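Local coordinates for activator of Hsp90 ATPase homologue 1/2-like C-terminal domain-containing protein (Enterococcus faecalis, PDB 2NN5) that is of unknown function but binds magnesium ions and belongs to the AHA1 family, whose SRPBCC-type domains are often built to hold ligands or partner proteins, at residues Asp141-Ser146 and Asn173-Lys178; Thr50-Leu55 and Tyr95-Tyr100. One frame throughout, in Å; residues are numbered along the deposited sequence.

Contact 1: Asp141-Ser146 and Asn173-Lys178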
ATOM      1  N   ASP A 141      10.320   3.011   2.203  1.00 13.11           N
ATOM      2  CA  ASP A 141       9.182   2.109   2.370  1.00 11.94           C
ATOM      3  C   ASP A 141       7.919   2.793   1.874  1.00 10.56           C
ATOM      4  O   ASP A 141       7.134   2.145   1.139  1.00 11.17           O
ATOM      5  CB  ASP A 141       9.036   1.724   3.825  1.00 12.62           C
ATOM      6  CG  ASP A 141       7.988   0.666   4.019  1.00 13.27           C
ATOM      7  OD1 ASP A 141       8.316  -0.534   3.807  1.00 17.09           O
ATOM      8  OD2 ASP A 141       6.829   1.025   4.322  1.00 16.31           O
ATOM      9  N   ILE A 142       7.708   4.083   2.236  1.00 11.16           N
ATOM     10  CA  ILE A 142       6.575   4.860   1.726  1.00 11.44           C
ATOM     11  C   ILE A 142       6.581   4.964   0.198  1.00 11.87           C
ATOM     12  O   ILE A 142       5.516   4.782  -0.440  1.00 12.70           O
ATOM     13  CB  ILE A 142       6.541   6.243   2.397  1.00 11.29           C
ATOM     14  CG1 ILE A 142       6.189   6.063   3.899  1.00 13.25           C
ATOM     15  CG2 ILE A 142       5.529   7.143   1.699  1.00 15.07           C
ATOM     16  CD1 ILE A 142       6.470   7.317   4.772  1.00 13.09           C
ATOM     17  N   ALA A 143       7.754   5.212  -0.402  1.00 11.50           N
ATOM     18  CA  ALA A 143       7.862   5.256  -1.867  1.00 11.81           C
ATOM     19  C   ALA A 143       7.410   3.922  -2.428  1.00 11.62           C
ATOM     20  O   ALA A 143       6.654   3.870  -3.394  1.00 12.41           O
ATOM     21  CB  ALA A 143       9.306   5.541  -2.248  1.00 12.56           C
ATOM     22  N   GLY A 144       7.863   2.819  -1.816  1.00 11.38           N
ATOM     23  CA  GLY A 144       7.467   1.491  -2.318  1.00 11.29           C
ATOM     24  C   GLY A 144       5.955   1.286  -2.275  1.00  9.48           C
ATOM     25  O   GLY A 144       5.358   0.774  -3.218  1.00 11.66           O
ATOM     26  N   TRP A 145       5.320   1.681  -1.161  1.00 10.14           N
ATOM     27  CA  TRP A 145       3.871   1.564  -1.082  1.00 10.20           C
ATOM     28  C   TRP A 145       3.161   2.435  -2.107  1.00 10.90           C
ATOM     29  O   TRP A 145       2.175   1.994  -2.713  1.00 11.72           O
ATOM     30  CB  TRP A 145       3.368   1.929   0.330  1.00 10.60           C
ATOM     31  CG  TRP A 145       3.575   0.751   1.254  1.00 10.77           C
ATOM     32  CD1 TRP A 145       4.444   0.634   2.307  1.00 11.90           C
ATOM     33  CD2 TRP A 145       2.917  -0.530   1.120  1.00 10.37           C
ATOM     34  NE1 TRP A 145       4.350  -0.640   2.854  1.00 13.98           N
ATOM     35  CE2 TRP A 145       3.417  -1.368   2.152  1.00 11.31           C
ATOM     36  CE3 TRP A 145       1.879  -1.015   0.295  1.00 10.91           C
ATOM     37  CZ2 TRP A 145       2.960  -2.685   2.325  1.00 13.90           C
ATOM     38  CZ3 TRP A 145       1.451  -2.340   0.456  1.00 12.04           C
ATOM     39  CH2 TRP A 145       1.973  -3.137   1.466  1.00 12.95           C
ATOM     40  N   SER A 146       3.642   3.658  -2.324  1.00 12.04           N
ATOM     41  CA  SER A 146       2.981   4.522  -3.302  0.60 11.31           C
ATOM     42  C   SER A 146       3.003   3.866  -4.686  1.00 11.17           C
ATOM     43  O   SER A 146       1.986   3.913  -5.421  1.00 11.10           O
ATOM     44  CB  SER A 146       3.664   5.890  -3.303  0.60 12.25           C
ATOM     45  OG  SER A 146       3.419   6.510  -2.053  0.60 13.64           O
ATOM     46  N   ASN A 173      13.412  10.254  -3.327  1.00 17.81           N
ATOM     47  CA  ASN A 173      13.783  11.600  -2.941  1.00 17.24           C
ATOM     48  C   ASN A 173      12.567  12.495  -2.584  1.00 16.03           C
ATOM     49  O   ASN A 173      12.603  13.268  -1.602  1.00 16.07           O
ATOM     50  CB  ASN A 173      14.662  12.265  -3.995  1.00 19.98           C
ATOM     51  CG  ASN A 173      15.030  13.665  -3.597  1.00 23.10           C
ATOM     52  OD1 ASN A 173      14.480  14.654  -4.129  1.00 26.84           O
ATOM     53  ND2 ASN A 173      15.875  13.775  -2.579  1.00 23.19           N
ATOM     54  N   HIS A 174      11.490  12.371  -3.363  1.00 15.04           N
ATOM     55  CA  HIS A 174      10.284  13.102  -3.020  1.00 14.32           C
ATOM     56  C   HIS A 174       9.825  12.807  -1.602  1.00 13.27           C
ATOM     57  O   HIS A 174       9.523  13.712  -0.828  1.00 13.12           O
ATOM     58  CB  HIS A 174       9.180  12.740  -3.976  1.00 15.09           C
ATOM     59  CG  HIS A 174       7.863  13.343  -3.613  1.00 15.87           C
ATOM     60  ND1 HIS A 174       6.843  12.640  -3.007  1.00 17.32           N
ATOM     61  CD2 HIS A 174       7.371  14.575  -3.846  1.00 17.50           C
ATOM     62  CE1 HIS A 174       5.779  13.414  -2.884  1.00 13.44           C
ATOM     63  NE2 HIS A 174       6.095  14.613  -3.336  1.00 20.73           N
ATOM     64  N   TYR A 175       9.812  11.522  -1.253  1.00 12.22           N
ATOM     65  CA  TYR A 175       9.384  11.160   0.075  1.00 10.89           C
ATOM     66  C   TYR A 175      10.400  11.492   1.153  1.00 10.93           C
ATOM     67  O   TYR A 175      10.006  11.833   2.272  1.00 11.32           O
ATOM     68  CB  TYR A 175       8.922   9.704   0.142  1.00 11.18           C
ATOM     69  CG  TYR A 175       7.561   9.548  -0.560  1.00 10.99           C
ATOM     70  CD1 TYR A 175       6.431  10.148  -0.040  1.00 11.53           C
ATOM     71  CD2 TYR A 175       7.463   8.894  -1.749  1.00 11.84           C
ATOM     72  CE1 TYR A 175       5.176  10.050  -0.661  1.00 11.27           C
ATOM     73  CE2 TYR A 175       6.230   8.769  -2.403  1.00 11.41           C
ATOM     74  CZ  TYR A 175       5.087   9.357  -1.883  1.00 12.21           C
ATOM     75  OH  TYR A 175       3.891   9.258  -2.585  1.00 14.18           O
ATOM     76  N   LEU A 176      11.687  11.466   0.801  1.00 11.81           N
ATOM     77  CA  LEU A 176      12.705  11.939   1.730  1.00 12.98           C
ATOM     78  C   LEU A 176      12.404  13.400   2.119  1.00 11.94           C
ATOM     79  O   LEU A 176      12.488  13.743   3.282  1.00 12.42           O
ATOM     80  CB  LEU A 176      14.117  11.838   1.132  1.00 14.19           C
ATOM     81  CG  LEU A 176      15.257  12.272   2.072  1.00 14.89           C
ATOM     82  CD1 LEU A 176      15.167  11.628   3.451  1.00 15.12           C
ATOM     83  CD2 LEU A 176      16.631  11.978   1.414  1.00 17.38           C
ATOM     84  N   GLU A 177      12.083  14.244   1.122  1.00 11.41           N
ATOM     85  CA  GLU A 177      11.848  15.670   1.428  1.00 13.20           C
ATOM     86  C   GLU A 177      10.570  15.832   2.276  1.00 12.02           C
ATOM     87  O   GLU A 177      10.508  16.680   3.195  1.00 13.65           O
ATOM     88  CB  GLU A 177      11.717  16.488   0.126  1.00 15.32           C
ATOM     89  CG  GLU A 177      12.985  16.554  -0.651  1.00 18.32           C
ATOM     90  CD  GLU A 177      12.754  17.062  -2.084  1.00 31.30           C
ATOM     91  OE1 GLU A 177      11.580  17.066  -2.611  1.00 31.17           O
ATOM     92  OE2 GLU A 177      13.764  17.457  -2.687  1.00 30.59           O
ATOM     93  N   LYS A 178       9.540  15.016   1.989  1.00 12.04           N
ATOM     94  CA  LYS A 178       8.307  15.101   2.808  1.00 10.98           C
ATOM     95  C   LYS A 178       8.634  14.765   4.276  1.00 11.80           C
ATOM     96  O   LYS A 178       8.144  15.437   5.173  1.00 13.03           O
ATOM     97  CB  LYS A 178       7.237  14.116   2.290  1.00 10.92           C
ATOM     98  CG  LYS A 178       6.577  14.599   1.010  1.00 12.88           C
ATOM     99  CD  LYS A 178       5.576  15.760   1.324  1.00 12.91           C
ATOM    100  CE  LYS A 178       4.729  16.050   0.092  1.00 15.92           C
ATOM    101  NZ  LYS A 178       3.676  17.085   0.374  1.00 16.67           N
TER
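The phenol ring of Tyr175 carries this contact: the CG2 methyl of Ile142 lies over one face, the imidazole of the preceding His174 covers the other, and Ala143 and Ser146 approach obliquely. The methyl is a CH-pi partner, with Ile142 CG2 3.8 Å from the centroid of the Tyr175 ring and 20° off the ring normal. With CG1 beside the backbone N (chi1 -68°), the other branch of Ile142, CG2, is presented to the ring, and its closest ring atom is Tyr175 CD1, at 3.6 Å. Farther round the ring, Tyr175 CD2 meets the helix backbone itself, 3.7 Å from Ala143 CA, with the CB methyl beside it. At the phenol end Ser146 OG sits 2.8 Å from Tyr175 OH. Tyr175 OH hydrogen-bonds Asp27 OD2, a partner beyond the two helices. Tyr175 thus spans most of the gap between segments whose axes approach to 9.1 Å, with their N-to-C directions 126° apart. Leu179 of helix 168-182 extends the apolar cover over Ile142, while Trp145 of helix 138-157 packs among strand residues such as Phe112. Helix 138-157 is the long C-terminal helix laid across an antiparallel sheet, as in the helix-grip fold of SRPBCC domains, and here a further C-terminal helix packs on it, with Tyr175 as the main link between segments 141-146 and 173-178.

Contact 2: Thr50-Leu55 and Tyr95-Tyr100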
ATOM      1  N   THR A  50     -14.911  -6.161  -5.264  1.00 12.79           N
ATOM      2  CA  THR A  50     -13.877  -6.539  -6.248  1.00 12.69           C
ATOM      3  C   THR A  50     -12.482  -6.242  -5.672  1.00 12.66           C
ATOM      4  O   THR A  50     -11.588  -7.051  -5.785  1.00 12.93           O
ATOM      5  CB  THR A  50     -14.125  -5.757  -7.526  1.00 13.43           C
ATOM      6  OG1 THR A  50     -15.319  -6.266  -8.162  1.00 17.07           O
ATOM      7  CG2 THR A  50     -12.973  -5.910  -8.472  1.00 16.29           C
ATOM      8  N   ILE A  51     -12.309  -5.034  -5.118  1.00 10.53           N
ATOM      9  CA  ILE A  51     -10.981  -4.651  -4.670  1.00 11.27           C
ATOM     10  C   ILE A  51     -10.553  -5.550  -3.512  1.00 10.43           C
ATOM     11  O   ILE A  51      -9.378  -5.893  -3.389  1.00 10.98           O
ATOM     12  CB  ILE A  51     -10.995  -3.176  -4.278  1.00 11.25           C
ATOM     13  CG1 ILE A  51     -11.225  -2.337  -5.541  1.00 13.90           C
ATOM     14  CG2 ILE A  51      -9.682  -2.830  -3.559  1.00 12.95           C
ATOM     15  CD1 ILE A  51     -11.717  -0.968  -5.240  1.00 17.95           C
ATOM     16  N   TRP A  52     -11.493  -5.964  -2.659  1.00 10.58           N
ATOM     17  CA  TRP A  52     -11.156  -6.846  -1.528  1.00  8.94           C
ATOM     18  C   TRP A  52     -10.463  -8.137  -1.999  1.00  9.85           C
ATOM     19  O   TRP A  52      -9.590  -8.672  -1.289  1.00 10.22           O
ATOM     20  CB  TRP A  52     -12.432  -7.200  -0.773  1.00 10.81           C
ATOM     21  CG  TRP A  52     -12.221  -8.085   0.379  1.00 10.63           C
ATOM     22  CD1 TRP A  52     -12.589  -9.409   0.475  1.00 11.36           C
ATOM     23  CD2 TRP A  52     -11.665  -7.725   1.653  1.00  9.81           C
ATOM     24  NE1 TRP A  52     -12.288  -9.880   1.724  1.00 11.60           N
ATOM     25  CE2 TRP A  52     -11.716  -8.874   2.474  1.00 10.28           C
ATOM     26  CE3 TRP A  52     -11.096  -6.543   2.173  1.00  9.94           C
ATOM     27  CZ2 TRP A  52     -11.201  -8.879   3.807  1.00 11.98           C
ATOM     28  CZ3 TRP A  52     -10.614  -6.544   3.498  1.00 12.17           C
ATOM     29  CH2 TRP A  52     -10.697  -7.688   4.285  1.00 11.26           C
ATOM     30  N   ARG A  53     -10.818  -8.629  -3.179  1.00  9.66           N
ATOM     31  CA  ARG A  53     -10.205  -9.875  -3.658  1.00  9.77           C
ATOM     32  C   ARG A  53      -8.722  -9.665  -3.896  1.00  8.70           C
ATOM     33  O   ARG A  53      -7.970 -10.614  -3.771  1.00  9.70           O
ATOM     34  CB  ARG A  53     -10.875 -10.396  -4.933  1.00  9.34           C
ATOM     35  CG  ARG A  53     -12.412 -10.639  -4.687  1.00 11.99           C
ATOM     36  CD  ARG A  53     -13.123 -11.260  -5.903  1.00 13.52           C
ATOM     37  NE  ARG A  53     -12.459 -12.507  -6.238  1.00 13.30           N
ATOM     38  CZ  ARG A  53     -12.611 -13.162  -7.399  1.00 14.08           C
ATOM     39  NH1 ARG A  53     -11.916 -14.276  -7.607  1.00 14.71           N
ATOM     40  NH2 ARG A  53     -13.456 -12.683  -8.324  1.00 16.11           N
ATOM     41  N   TYR A  54      -8.305  -8.431  -4.258  1.00  9.00           N
ATOM     42  CA  TYR A  54      -6.893  -8.183  -4.503  1.00  9.19           C
ATOM     43  C   TYR A  54      -6.077  -8.123  -3.215  1.00  8.64           C
ATOM     44  O   TYR A  54      -4.843  -8.108  -3.292  1.00  9.72           O
ATOM     45  CB  TYR A  54      -6.728  -6.879  -5.311  1.00  9.28           C
ATOM     46  CG  TYR A  54      -7.169  -7.086  -6.747  1.00 10.09           C
ATOM     47  CD1 TYR A  54      -8.529  -6.996  -7.082  1.00  9.52           C
ATOM     48  CD2 TYR A  54      -6.239  -7.357  -7.756  1.00 10.23           C
ATOM     49  CE1 TYR A  54      -8.965  -7.237  -8.380  1.00 11.93           C
ATOM     50  CE2 TYR A  54      -6.660  -7.545  -9.070  1.00 11.42           C
ATOM     51  CZ  TYR A  54      -8.018  -7.487  -9.366  1.00 10.47           C
ATOM     52  OH  TYR A  54      -8.448  -7.716 -10.667  1.00 15.41           O
ATOM     53  N   LEU A  55      -6.762  -8.094  -2.061  1.00  9.08           N
ATOM     54  CA  LEU A  55      -6.043  -8.141  -0.790  1.00  9.12           C
ATOM     55  C   LEU A  55      -6.070  -9.539  -0.168  1.00 10.45           C
ATOM     56  O   LEU A  55      -5.441  -9.749   0.866  1.00 10.85           O
ATOM     57  CB  LEU A  55      -6.689  -7.195   0.246  1.00 10.25           C
ATOM     58  CG  LEU A  55      -6.698  -5.728  -0.168  1.00  9.85           C
ATOM     59  CD1 LEU A  55      -7.539  -4.859   0.768  1.00 10.00           C
ATOM     60  CD2 LEU A  55      -5.302  -5.212  -0.197  1.00 13.86           C
ATOM     61  N   TYR A  95      -9.464  -7.303  10.730  1.00 13.67           N
ATOM     62  CA  TYR A  95     -10.018  -7.968   9.565  1.00 13.11           C
ATOM     63  C   TYR A  95     -11.532  -7.823   9.562  1.00 13.94           C
ATOM     64  O   TYR A  95     -12.174  -8.265  10.501  1.00 15.31           O
ATOM     65  CB  TYR A  95      -9.656  -9.469   9.605  1.00 14.26           C
ATOM     66  CG  TYR A  95     -10.091 -10.222   8.374  1.00 13.19           C
ATOM     67  CD1 TYR A  95      -9.224 -10.416   7.284  1.00 14.40           C
ATOM     68  CD2 TYR A  95     -11.362 -10.815   8.305  1.00 15.45           C
ATOM     69  CE1 TYR A  95      -9.630 -11.146   6.138  1.00 15.80           C
ATOM     70  CE2 TYR A  95     -11.761 -11.527   7.178  1.00 15.06           C
ATOM     71  CZ  TYR A  95     -10.889 -11.706   6.119  1.00 16.52           C
ATOM     72  OH  TYR A  95     -11.265 -12.406   5.001  1.00 20.46           O
ATOM     73  N   ALA A  96     -12.069  -7.143   8.545  1.00 13.36           N
ATOM     74  CA  ALA A  96     -13.523  -7.113   8.346  1.00 13.36           C
ATOM     75  C   ALA A  96     -13.773  -7.305   6.867  1.00 12.70           C
ATOM     76  O   ALA A  96     -13.405  -6.464   6.073  1.00 12.12           O
ATOM     77  CB  ALA A  96     -14.122  -5.809   8.837  1.00 14.11           C
ATOM     78  N   GLU A  97     -14.369  -8.449   6.514  1.00 14.09           N
ATOM     79  CA  GLU A  97     -14.616  -8.808   5.131  0.50 14.37           C
ATOM     80  C   GLU A  97     -15.164  -7.654   4.323  1.00 14.62           C
ATOM     81  O   GLU A  97     -16.215  -7.066   4.660  1.00 13.96           O
ATOM     82  CB  GLU A  97     -15.611  -9.967   5.095  0.50 15.88           C
ATOM     83  CG  GLU A  97     -15.816 -10.619   3.755  0.50 17.94           C
ATOM     84  CD  GLU A  97     -16.793 -11.770   3.858  0.50 29.69           C
ATOM     85  OE1 GLU A  97     -17.247 -12.260   2.812  0.50 25.70           O
ATOM     86  OE2 GLU A  97     -17.118 -12.173   5.014  0.50 22.48           O
ATOM     87  N   GLU A  98     -14.470  -7.324   3.242  1.00 14.01           N
ATOM     88  CA  GLU A  98     -14.878  -6.299   2.258  1.00 14.64           C
ATOM     89  C   GLU A  98     -14.936  -4.881   2.821  1.00 13.66           C
ATOM     90  O   GLU A  98     -15.527  -3.989   2.191  1.00 15.30           O
ATOM     91  CB  GLU A  98     -16.190  -6.691   1.508  1.00 14.01           C
ATOM     92  CG  GLU A  98     -16.036  -8.012   0.792  1.00 16.50           C
ATOM     93  CD  GLU A  98     -17.329  -8.602   0.243  1.00 18.46           C
ATOM     94  OE1 GLU A  98     -18.432  -8.252   0.720  1.00 22.39           O
ATOM     95  OE2 GLU A  98     -17.220  -9.411  -0.710  1.00 21.49           O
ATOM     96  N   LYS A  99     -14.266  -4.658   3.962  1.00 12.53           N
ATOM     97  CA  LYS A  99     -14.322  -3.374   4.643  0.60 14.54           C
ATOM     98  C   LYS A  99     -12.911  -2.877   5.012  1.00 13.19           C
ATOM     99  O   LYS A  99     -12.520  -1.778   4.644  1.00 14.97           O
ATOM    100  CB  LYS A  99     -15.179  -3.506   5.923  0.60 14.41           C
ATOM    101  CG  LYS A  99     -16.713  -3.791   5.731  0.60 16.44           C
ATOM    102  CD  LYS A  99     -17.446  -3.860   7.088  0.60 17.03           C
ATOM    103  CE  LYS A  99     -17.727  -5.295   7.685  0.60 22.26           C
ATOM    104  NZ  LYS A  99     -17.866  -6.572   6.824  0.60 21.96           N
ATOM    105  N   TYR A 100     -12.187  -3.673   5.803  1.00 12.50           N
ATOM    106  CA  TYR A 100     -10.844  -3.220   6.219  1.00 12.63           C
ATOM    107  C   TYR A 100      -9.924  -4.356   6.580  1.00 12.04           C
ATOM    108  O   TYR A 100     -10.381  -5.465   6.878  1.00 11.27           O
ATOM    109  CB  TYR A 100     -10.858  -2.193   7.349  1.00 14.98           C
ATOM    110  CG  TYR A 100     -11.597  -2.632   8.571  1.00 14.64           C
ATOM    111  CD1 TYR A 100     -12.898  -2.150   8.850  1.00 16.02           C
ATOM    112  CD2 TYR A 100     -11.012  -3.491   9.491  1.00 17.16           C
ATOM    113  CE1 TYR A 100     -13.593  -2.554  10.041  1.00 18.44           C
ATOM    114  CE2 TYR A 100     -11.687  -3.885  10.671  1.00 18.63           C
ATOM    115  CZ  TYR A 100     -12.968  -3.423  10.939  1.00 19.83           C
ATOM    116  OH  TYR A 100     -13.596  -3.872  12.099  1.00 22.27           O
TER
HETATM  117  O   HOH W   1     -12.890 -12.676   2.204  1.00 27.73           O
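Trp52 on the helical segment 50-55 comes closest to Glu98, their CA atoms 5.3 Å apart, where the chain leaves strand 86-96 and turns through Glu97, Glu98 and Lys99 to enter strand 100-105. With CG anti to the backbone N, the Trp52 chi1 of 180° carries the indole out to the turn, and chi2 of -109° turns its face to the Glu97-Glu98 peptide. That peptide covers one ring face; Glu98 N stands 3.2 Å above the plane, over its centre. On that same face the Glu98 CG methylene makes a CH-pi contact, 4.0 Å from the centroid of the five-membered ring of Trp52, although the bond from CA to CB of Glu98 leads away from the helix. Tyr95 takes the edge instead. The benzo edge of Trp52 points at the face of the phenol ring in an offset edge-to-face pair, with planes 66° apart and Trp52 CZ2 3.6 Å from Tyr95 CE1. Near the indole plane, Trp52 CH2 also meets the carbonyl of Tyr100, 3.4 Å from its O. The indole N-H finds its acceptor in a water, 2.9 Å from Trp52 NE1, and that water lies 3.2 Å from Tyr95 OH, so it bridges the two aromatic side chains. Leu101 and Leu114 add contacts from the sheet. The turn itself is drawn together at Ala96 O, which accepts from both Lys99 N and Tyr100 N, while Ala96 N is bonded to Tyr100 O. With Lys99 and Tyr100 both facing Ala96, this is a classic beta bulge closing a tight beta hairpin, and the tryptophan of helix 48-56 packs against it, joining the short helical connection after strand 35-44 to a hairpin end of the antiparallel sheet.

How the contacts relate
Followed from the N terminus, the chain forms contact 2 first: it joins helix 48-56 to the hairpin turn and closes a loop holding helix 58-64, strands 68-72 and 78-83 and most of strand 86-96. Strands 100-105, 108-116 and 121-130 follow before contact 1 opens. Contact 1 closes the shorter link between helices 138-157 and 168-182, which includes the magnesium-binding residue Glu164. The two loops run in series, neither nested nor crossed, with centres 25 Å apart on opposite sides of the chain's centre. Helix 138-157 connects the regions: its Leu152 and Val155 touch Tyr54, while its earlier turns serve contact 1.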